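Local coordinates for protein endonuclease 2 (Arabidopsis thaliana, PDB 4CXP) that cleaves RNA and single-stranded DNA, and double-stranded DNA less well, to 5'-phosphorylated products with the help of three divalent metal ions, at residues His130-Ser135 with Trp220-Val225; Asp124-Leu129 with Asp207-Glu212. All coordinates share one frame; numbering follows the deposited sequence.

Contact 1: residues His130-Ser135 with Trp220-Val225; sequences HVSYAS and WAYKGV. With ZN (zinc ion), chain F.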
loop_
_atom_site.group_PDB
_atom_site.type_symbol
_atom_site.label_atom_id
_atom_site.label_comp_id
_atom_site.label_asym_id
_atom_site.label_seq_id
_atom_site.Cartn_x
_atom_site.Cartn_y
_atom_site.Cartn_z
ATOM N N HIS A 130 -5.880 -3.820 -4.485
ATOM C CA HIS A 130 -6.502 -3.779 -3.162
ATOM C C HIS A 130 -7.724 -2.860 -3.109
ATOM O O HIS A 130 -8.357 -2.796 -2.074
ATOM C CB HIS A 130 -5.490 -3.401 -2.079
ATOM C CG HIS A 130 -4.662 -4.560 -1.635
ATOM N ND1 HIS A 130 -4.643 -5.005 -0.341
ATOM C CD2 HIS A 130 -3.874 -5.416 -2.328
ATOM C CE1 HIS A 130 -3.886 -6.081 -0.257
ATOM N NE2 HIS A 130 -3.401 -6.357 -1.451
ATOM N N VAL A 131 -8.044 -2.178 -4.209
ATOM C CA VAL A 131 -9.262 -1.356 -4.306
ATOM C C VAL A 131 -9.841 -1.717 -5.670
ATOM O O VAL A 131 -9.624 -1.024 -6.691
ATOM C CB VAL A 131 -9.003 0.161 -4.194
ATOM C CG1 VAL A 131 -10.324 0.917 -4.200
ATOM C CG2 VAL A 131 -8.180 0.472 -2.955
ATOM N N SER A 132 -10.486 -2.887 -5.721
ATOM C CA SER A 132 -10.905 -3.440 -6.990
ATOM C C SER A 132 -12.058 -4.395 -6.801
ATOM O O SER A 132 -12.770 -4.346 -5.773
ATOM C CB SER A 132 -9.701 -4.025 -7.727
ATOM O OG SER A 132 -9.270 -5.226 -7.166
ATOM N N TYR A 133 -12.333 -5.186 -7.838
ATOM C CA TYR A 133 -13.661 -5.728 -7.976
ATOM C C TYR A 133 -13.912 -6.873 -7.025
ATOM O O TYR A 133 -13.178 -7.883 -7.005
ATOM C CB TYR A 133 -13.921 -6.239 -9.379
ATOM C CG TYR A 133 -13.837 -5.247 -10.514
ATOM C CD1 TYR A 133 -13.727 -3.854 -10.309
ATOM C CD2 TYR A 133 -13.925 -5.699 -11.816
ATOM C CE1 TYR A 133 -13.678 -2.987 -11.382
ATOM C CE2 TYR A 133 -13.886 -4.825 -12.882
ATOM C CZ TYR A 133 -13.760 -3.472 -12.663
ATOM O OH TYR A 133 -13.719 -2.623 -13.740
ATOM N N ALA A 134 -15.054 -6.803 -6.351
ATOM C CA ALA A 134 -15.522 -7.943 -5.589
ATOM C C ALA A 134 -15.666 -9.195 -6.470
ATOM O O ALA A 134 -15.393 -10.312 -6.025
ATOM C CB ALA A 134 -16.884 -7.633 -4.985
ATOM N N SER A 135 -16.125 -9.019 -7.703
ATOM C CA SER A 135 -16.462 -10.165 -8.565
ATOM C C SER A 135 -15.279 -11.075 -8.929
ATOM O O SER A 135 -15.474 -12.244 -9.258
ATOM C CB SER A 135 -17.135 -9.649 -9.827
ATOM O OG SER A 135 -16.228 -8.819 -10.529
ATOM N N TRP A 220 -4.797 0.182 -15.819
ATOM C CA TRP A 220 -3.495 -0.448 -15.846
ATOM C C TRP A 220 -3.510 -1.916 -15.448
ATOM O O TRP A 220 -2.848 -2.742 -16.092
ATOM C CB TRP A 220 -2.510 0.301 -14.946
ATOM C CG TRP A 220 -2.128 1.657 -15.409
ATOM C CD1 TRP A 220 -2.406 2.853 -14.813
ATOM C CD2 TRP A 220 -1.295 1.961 -16.530
ATOM N NE1 TRP A 220 -1.815 3.878 -15.503
ATOM C CE2 TRP A 220 -1.127 3.359 -16.567
ATOM C CE3 TRP A 220 -0.661 1.176 -17.497
ATOM C CZ2 TRP A 220 -0.372 3.994 -17.552
ATOM C CZ3 TRP A 220 0.104 1.816 -18.477
ATOM C CH2 TRP A 220 0.245 3.202 -18.492
ATOM N N ALA A 221 -4.180 -2.280 -14.370
ATOM C CA ALA A 221 -4.054 -3.650 -13.871
ATOM C C ALA A 221 -4.893 -4.626 -14.678
ATOM O O ALA A 221 -4.384 -5.582 -15.254
ATOM C CB ALA A 221 -4.373 -3.725 -12.377
ATOM N N TYR A 222 -6.202 -4.399 -14.688
ATOM C CA TYR A 222 -7.114 -5.251 -15.420
ATOM C C TYR A 222 -7.011 -5.057 -16.930
ATOM O O TYR A 222 -7.352 -5.959 -17.701
ATOM C CB TYR A 222 -8.545 -4.937 -15.023
ATOM C CG TYR A 222 -8.998 -5.331 -13.631
ATOM C CD1 TYR A 222 -8.832 -6.613 -13.146
ATOM C CD2 TYR A 222 -9.697 -4.432 -12.846
ATOM C CE1 TYR A 222 -9.328 -6.985 -11.914
ATOM C CE2 TYR A 222 -10.200 -4.789 -11.612
ATOM C CZ TYR A 222 -10.011 -6.072 -11.146
ATOM O OH TYR A 222 -10.564 -6.418 -9.928
ATOM N N LYS A 223 -6.600 -3.879 -17.373
ATOM C CA LYS A 223 -6.630 -3.494 -18.771
ATOM C C LYS A 223 -5.825 -4.449 -19.615
ATOM O O LYS A 223 -4.644 -4.644 -19.369
ATOM C CB LYS A 223 -6.063 -2.089 -18.927
ATOM C CG LYS A 223 -5.981 -1.584 -20.352
ATOM C CD LYS A 223 -7.307 -1.550 -21.057
ATOM C CE LYS A 223 -8.207 -0.489 -20.482
ATOM N NZ LYS A 223 -9.372 -0.236 -21.377
ATOM N N GLY A 224 -6.462 -5.020 -20.631
ATOM C CA GLY A 224 -5.793 -5.907 -21.568
ATOM C C GLY A 224 -5.650 -7.337 -21.102
ATOM O O GLY A 224 -5.194 -8.154 -21.875
ATOM N N VAL A 225 -6.062 -7.660 -19.875
ATOM C CA VAL A 225 -5.778 -8.972 -19.304
ATOM C C VAL A 225 -7.013 -9.854 -19.378
ATOM O O VAL A 225 -8.091 -9.453 -18.959
ATOM C CB VAL A 225 -5.306 -8.856 -17.843
ATOM C CG1 VAL A 225 -5.009 -10.229 -17.287
ATOM C CG2 VAL A 225 -4.091 -7.952 -17.730
HETATM ZN ZN ZN F . -2.531 -8.253 -1.862
HETATM O O HOH W 1 -3.572 -9.775 -0.880
#
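Tyr222 reaches with its phenol into strand 131-133 and meets Ser132 and Tyr133. The backbone N of Tyr133 donates a hydrogen bond to Tyr222 OH at 3.0 Å, with an N-H...O angle of 160°. The same hydroxyl lies 3.3 Å from Ser132 OG and is hydrogen-bonded to Asp136 OD1, just past the strand. The two tyrosine rings meet obliquely, with planes at 35° and centroids 4.6 Å apart. Tyr222 CE2 sits over the centre of the Tyr133 ring, 3.6 Å above its plane. Tyr133 CG stands anti to its own carbonyl carbon (chi1 -61°), which brings the ring under the end of Tyr222.

Next come the groups that place these side chains. Ser132 OG is hydrogen-bonded to Leu129 O. The strand pairs in parallel with strand 60-62, through backbone bonds of Ser132 to Ile60 and Thr62. Tyr222 starts a type II turn, closed by Val225 N to Tyr222 O; Gly224 takes the positive phi.

Just before the strand, His130 binds a zinc ion through NE2 at 2.1 Å, together with His154, Asp158 and water 1. Held at both nitrogens, by the zinc ion and by His58 O, the ring has little freedom to turn. The contact thus ties the chain just after a zinc ligand to the turn Tyr222-Val225 by one phenol, whose oxygen accepts a backbone N-H and is also hydrogen-bonded to the Asp136 carboxylate, so two partners grip one polar atom.

Contact 2: residues Asp124-Leu129 with Asp207-Glu212; sequences DIHQPL and DIYASE. With ZN (zinc ion), chain E; ZN (zinc ion), chain G.
The type I beta turn Asp124-Gln127, which leaves the metal-binding helix 111-124 of this S1/P1 nuclease, packs on helix 206-221 through Ile125 and His126. The contact is buried and has no hydrogen bond across it. Ile125 CD1 touches Ala210 CB at 4.1 Å. Its CG1 runs anti to the backbone N (chi1 -158°), which carries the chain toward the alanine, while CG2 meets the edge of the Tyr209 ring. Val85, Ala86 and Ile89 of helix 85-96 also touch Ile125.

The His126 and Tyr209 rings lie obliquely, planes at 31°, with His126 CE1 3.7 Å from Tyr209 CD2. ND1 of the histidine is hydrogen-bonded to Met122 O, which helps set its ring. Replacing the histidine by alanine would remove the ring, and is likely to leave Met122 O without this partner and open a gap beside the Tyr209 ring. Glu212 OE1 lies 4.7 Å from His126 NE2 and forms salt bridges with Arg246 and Arg253.

On the metal side, the Asp124 carboxylate bridges two zinc ions, one through each oxygen. Gln127 folds back on the turn's exit: Leu129 N donates to Gln127 OE1 at 2.8 Å, from above the carbonyl plane.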
loop_
_atom_site.group_PDB
_atom_site.type_symbol
_atom_site.label_atom_id
_atom_site.label_comp_id
_atom_site.label_asym_id
_atom_site.label_seq_id
_atom_site.Cartn_x
_atom_site.Cartn_y
_atom_site.Cartn_z
ATOM N N ASP A 124 -1.158 -0.884 1.605
ATOM C CA ASP A 124 -2.143 -1.667 0.886
ATOM C C ASP A 124 -3.128 -0.793 0.118
ATOM O O ASP A 124 -3.532 -1.165 -0.979
ATOM C CB ASP A 124 -2.875 -2.641 1.820
ATOM C CG ASP A 124 -2.180 -3.979 1.976
ATOM O OD1 ASP A 124 -1.129 -4.161 1.339
ATOM O OD2 ASP A 124 -2.712 -4.804 2.737
ATOM N N ILE A 125 -3.536 0.361 0.659
ATOM C CA ILE A 125 -4.502 1.199 -0.042
ATOM C C ILE A 125 -3.920 1.781 -1.317
ATOM O O ILE A 125 -4.668 2.315 -2.131
ATOM C CB ILE A 125 -5.100 2.278 0.878
ATOM C CG1 ILE A 125 -6.442 2.770 0.345
ATOM C CG2 ILE A 125 -4.110 3.417 1.114
ATOM C CD1 ILE A 125 -7.203 3.598 1.360
ATOM N N HIS A 126 -2.602 1.682 -1.508
ATOM C CA HIS A 126 -1.947 2.104 -2.740
ATOM C C HIS A 126 -1.753 1.002 -3.769
ATOM O O HIS A 126 -1.365 1.297 -4.895
ATOM C CB HIS A 126 -0.610 2.803 -2.429
ATOM C CG HIS A 126 -0.791 4.204 -1.951
ATOM N ND1 HIS A 126 -1.037 4.547 -0.647
ATOM C CD2 HIS A 126 -0.841 5.359 -2.651
ATOM C CE1 HIS A 126 -1.234 5.857 -0.574
ATOM N NE2 HIS A 126 -1.118 6.381 -1.776
ATOM N N GLN A 127 -2.004 -0.247 -3.411
ATOM C CA GLN A 127 -1.912 -1.334 -4.385
ATOM C C GLN A 127 -3.223 -1.291 -5.182
ATOM O O GLN A 127 -4.291 -1.448 -4.601
ATOM C CB GLN A 127 -1.723 -2.666 -3.636
ATOM C CG GLN A 127 -0.982 -3.774 -4.375
ATOM C CD GLN A 127 -1.785 -4.457 -5.467
ATOM O OE1 GLN A 127 -2.253 -3.805 -6.403
ATOM N NE2 GLN A 127 -1.927 -5.769 -5.376
ATOM N N PRO A 128 -3.184 -1.012 -6.504
ATOM C CA PRO A 128 -4.448 -0.865 -7.235
ATOM C C PRO A 128 -5.440 -1.997 -7.022
ATOM O O PRO A 128 -6.648 -1.754 -6.894
ATOM C CB PRO A 128 -3.986 -0.748 -8.687
ATOM C CG PRO A 128 -2.631 -0.092 -8.563
ATOM C CD PRO A 128 -2.020 -0.750 -7.356
ATOM N N LEU A 129 -4.961 -3.237 -7.016
ATOM C CA LEU A 129 -5.864 -4.374 -6.865
ATOM C C LEU A 129 -6.296 -4.656 -5.437
ATOM O O LEU A 129 -7.048 -5.575 -5.216
ATOM C CB LEU A 129 -5.329 -5.611 -7.567
ATOM C CG LEU A 129 -5.303 -5.515 -9.092
ATOM C CD1 LEU A 129 -4.703 -6.763 -9.692
ATOM C CD2 LEU A 129 -6.676 -5.288 -9.674
ATOM N N ASP A 207 -9.549 8.103 1.305
ATOM C CA ASP A 207 -10.489 7.981 0.206
ATOM C C ASP A 207 -9.904 8.526 -1.099
ATOM O O ASP A 207 -10.236 8.049 -2.191
ATOM C CB ASP A 207 -11.820 8.636 0.565
ATOM C CG ASP A 207 -12.505 7.952 1.755
ATOM O OD1 ASP A 207 -12.338 6.731 1.932
ATOM O OD2 ASP A 207 -13.180 8.639 2.551
ATOM N N ILE A 208 -9.030 9.523 -0.996
ATOM C CA ILE A 208 -8.325 10.060 -2.154
ATOM C C ILE A 208 -7.502 8.947 -2.812
ATOM O O ILE A 208 -7.474 8.775 -4.033
ATOM C CB ILE A 208 -7.393 11.234 -1.711
ATOM C CG1 ILE A 208 -8.211 12.387 -1.110
ATOM C CG2 ILE A 208 -6.520 11.711 -2.866
ATOM C CD1 ILE A 208 -9.255 12.973 -2.031
ATOM N N TYR A 209 -6.793 8.204 -1.974
ATOM C CA TYR A 209 -5.854 7.207 -2.428
ATOM C C TYR A 209 -6.572 6.013 -3.032
ATOM O O TYR A 209 -6.155 5.455 -4.050
ATOM C CB TYR A 209 -4.922 6.765 -1.296
ATOM C CG TYR A 209 -4.407 7.895 -0.416
ATOM C CD1 TYR A 209 -4.262 9.191 -0.893
ATOM C CD2 TYR A 209 -4.075 7.660 0.897
ATOM C CE1 TYR A 209 -3.842 10.228 -0.088
ATOM C CE2 TYR A 209 -3.628 8.694 1.722
ATOM C CZ TYR A 209 -3.511 9.970 1.209
ATOM O OH TYR A 209 -3.067 11.007 2.010
ATOM N N ALA A 210 -7.683 5.630 -2.414
ATOM C CA ALA A 210 -8.495 4.552 -2.930
ATOM C C ALA A 210 -9.114 4.881 -4.273
ATOM O O ALA A 210 -9.168 4.051 -5.165
ATOM C CB ALA A 210 -9.567 4.162 -1.920
ATOM N N SER A 211 -9.589 6.115 -4.431
ATOM C CA SER A 211 -10.182 6.530 -5.710
ATOM C C SER A 211 -9.172 6.500 -6.841
ATOM O O SER A 211 -9.493 6.054 -7.944
ATOM C CB SER A 211 -10.829 7.903 -5.571
ATOM O OG SER A 211 -12.019 7.805 -4.850
ATOM N N GLU A 212 -7.937 6.918 -6.570
ATOM C CA GLU A 212 -6.852 6.778 -7.552
ATOM C C GLU A 212 -6.622 5.318 -7.882
ATOM O O GLU A 212 -6.316 4.963 -9.021
ATOM C CB GLU A 212 -5.534 7.329 -6.982
ATOM C CG GLU A 212 -5.469 8.828 -6.700
ATOM C CD GLU A 212 -4.321 9.232 -5.801
ATOM O OE1 GLU A 212 -3.716 8.348 -5.165
ATOM O OE2 GLU A 212 -4.017 10.459 -5.733
HETATM ZN ZN ZN E . -2.020 -6.640 3.627
HETATM ZN ZN ZN G . 0.318 -5.636 1.154
#

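Contacts 1 and 2 lie on consecutive pieces of one chain path, 124-129 and 130-135, and both pack against residues of 207-225, on helix 206-221 and the turn Tyr222-Val225. Their centres are 12 Å apart. Leu129 joins them: its CD2 is 3.7 Å from Tyr222 CZ, and its CG is 3.9 Å from Ala221 CB. Val131 CG1 also meets Ala210 O, at 3.5 Å. Together the two segments supply ligands to all three zinc ions, Asp124 to two and His130 to the third. His130 CB lies 3.2 Å from Asp124 O. The helix thus backs a metal-bearing segment within the experimentally defined substrate-binding region, residues 120-169.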